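Local coordinates for vacuolar protein sorting 29 (Cryptosporidium parvum, PDB 2A22), which probably takes part in retromer-type intracellular protein sorting, as other members of the VPS29 family do, built on a metallophosphoesterase-like fold, at residues Ile92-Asp96 / Pro97-Gly101. Numbering follows the deposited sequence.
Sequences IFNPD and PESNG
N94 and G101 face each other across the neck of a surface loop, where N94 N gives a nearly straight hydrogen bond to G101 O (2.9 Å, 171° at the hydrogen). A water donates to both I92 O and G101 O, a second link between the two arms just beyond this bond. The ring of F93, swung anti to its own nitrogen (chi1 168°), brings CE1 obliquely to 3.4 Å from G101 CA. The phenyl ring thus packs directly against the alpha carbon of a residue that has no side chain and whose phi is positive.

At the far end of the loop S99 folds back on D96. S99 N bonds to D96 O at 2.9 Å and closes a type I beta turn with P97 and E98 at its corners. The S99 hydroxyl also points at D96 O, but at a spacing too short to trust. S99 OG accepts from G101 N (3.1 Å), forming an ST turn.

The N94 carboxamide lies against S99, with ND2 3.4 Å from S99 CB. Its OD1 accepts from D96 N (2.9 Å, 164°), an Asx turn in which the donor sits above the plane of the amide carbonyl, while ND2 donates to V102 O; bonds from both ends of the amide should fix its rotation. F93 N bonds to Q68 OE1, tying the arm to helix 68-77. An Asx turn, a beta turn and an ST turn in series thus shape the irregular loop between strands 81-83 and 106-111 of the calcineurin-like phosphoesterase fold.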
loop_
_atom_site.group_PDB
_atom_site.type_symbol
_atom_site.label_atom_id
_atom_site.label_comp_id
_atom_site.label_asym_id
_atom_site.label_seq_id
_atom_site.Cartn_x
_atom_site.Cartn_y
_atom_site.Cartn_z
ATOM N N ILE A 92 -1.239 -17.838 -1.969
ATOM C CA ILE A 92 -2.041 -16.952 -2.789
ATOM C C ILE A 92 -1.633 -17.131 -4.223
ATOM O O ILE A 92 -0.516 -17.570 -4.499
ATOM C CB ILE A 92 -1.978 -15.435 -2.356
ATOM C CG1 ILE A 92 -0.562 -14.858 -2.457
ATOM C CG2 ILE A 92 -2.485 -15.242 -0.962
ATOM C CD1 ILE A 92 -0.502 -13.344 -2.146
ATOM N N PHE A 93 -2.552 -16.755 -5.106
ATOM C CA PHE A 93 -2.498 -17.044 -6.516
ATOM C C PHE A 93 -2.883 -15.761 -7.258
ATOM O O PHE A 93 -3.915 -15.185 -6.980
ATOM C CB PHE A 93 -3.495 -18.172 -6.827
ATOM C CG PHE A 93 -3.756 -18.382 -8.290
ATOM C CD1 PHE A 93 -2.845 -19.094 -9.078
ATOM C CD2 PHE A 93 -4.929 -17.891 -8.875
ATOM C CE1 PHE A 93 -3.087 -19.303 -10.439
ATOM C CE2 PHE A 93 -5.190 -18.081 -10.231
ATOM C CZ PHE A 93 -4.279 -18.791 -11.024
ATOM N N ASN A 94 -2.038 -15.311 -8.179
ATOM C CA ASN A 94 -2.334 -14.133 -8.973
ATOM C C ASN A 94 -3.328 -14.533 -10.066
ATOM O O ASN A 94 -2.997 -15.328 -10.952
ATOM C CB ASN A 94 -1.048 -13.581 -9.592
ATOM C CG ASN A 94 -1.253 -12.254 -10.316
ATOM O OD1 ASN A 94 -2.381 -11.831 -10.558
ATOM N ND2 ASN A 94 -0.144 -11.602 -10.682
ATOM N N PRO A 95 -4.553 -13.996 -10.008
ATOM C CA PRO A 95 -5.472 -14.394 -11.060
ATOM C C PRO A 95 -5.304 -13.633 -12.371
ATOM O O PRO A 95 -6.149 -13.789 -13.234
ATOM C CB PRO A 95 -6.836 -14.091 -10.456
ATOM C CG PRO A 95 -6.563 -12.912 -9.553
ATOM C CD PRO A 95 -5.169 -13.080 -9.030
ATOM N N ASP A 96 -4.262 -12.809 -12.532
ATOM C CA ASP A 96 -4.037 -12.158 -13.833
ATOM C C ASP A 96 -3.494 -13.182 -14.851
ATOM O O ASP A 96 -2.534 -13.895 -14.562
ATOM C CB ASP A 96 -3.135 -10.914 -13.713
ATOM C CG ASP A 96 -3.810 -9.747 -12.936
ATOM O OD1 ASP A 96 -5.070 -9.694 -12.801
ATOM O OD2 ASP A 96 -3.061 -8.873 -12.446
ATOM N N PRO A 97 -4.117 -13.262 -16.047
ATOM C CA PRO A 97 -3.965 -14.442 -16.919
ATOM C C PRO A 97 -2.543 -14.632 -17.433
ATOM O O PRO A 97 -2.082 -15.773 -17.605
ATOM C CB PRO A 97 -4.920 -14.141 -18.082
ATOM C CG PRO A 97 -5.847 -13.070 -17.553
ATOM C CD PRO A 97 -4.983 -12.246 -16.670
ATOM N N GLU A 98 -1.851 -13.516 -17.645
ATOM C CA GLU A 98 -0.466 -13.535 -18.097
ATOM C C GLU A 98 0.522 -14.072 -17.052
ATOM O O GLU A 98 1.626 -14.471 -17.408
ATOM C CB GLU A 98 -0.054 -12.117 -18.516
ATOM C CG GLU A 98 0.898 -12.071 -19.719
ATOM C CD GLU A 98 0.305 -12.739 -20.962
ATOM O OE1 GLU A 98 -0.800 -12.322 -21.394
ATOM O OE2 GLU A 98 0.940 -13.681 -21.497
ATOM N N SER A 99 0.111 -14.102 -15.783
ATOM C CA SER A 99 1.031 -14.242 -14.644
ATOM C C SER A 99 1.432 -15.665 -14.242
ATOM O O SER A 99 2.420 -15.844 -13.520
ATOM C CB SER A 99 0.420 -13.577 -13.410
ATOM O OG SER A 99 -0.717 -14.304 -12.976
ATOM N N ASN A 100 0.656 -16.656 -14.682
ATOM C CA ASN A 100 0.750 -18.047 -14.170
ATOM C C ASN A 100 0.576 -18.171 -12.641
ATOM O O ASN A 100 1.093 -19.101 -12.027
ATOM C CB ASN A 100 2.059 -18.734 -14.603
ATOM C CG ASN A 100 2.233 -18.788 -16.120
ATOM O OD1 ASN A 100 3.284 -18.404 -16.641
ATOM N ND2 ASN A 100 1.205 -19.254 -16.831
ATOM N N GLY A 101 -0.158 -17.229 -12.046
ATOM C CA GLY A 101 -0.389 -17.215 -10.605
ATOM C C GLY A 101 0.690 -16.510 -9.800
ATOM O O GLY A 101 0.593 -16.444 -8.576
HETATM O O HOH W 1 1.960 -17.256 -6.307
#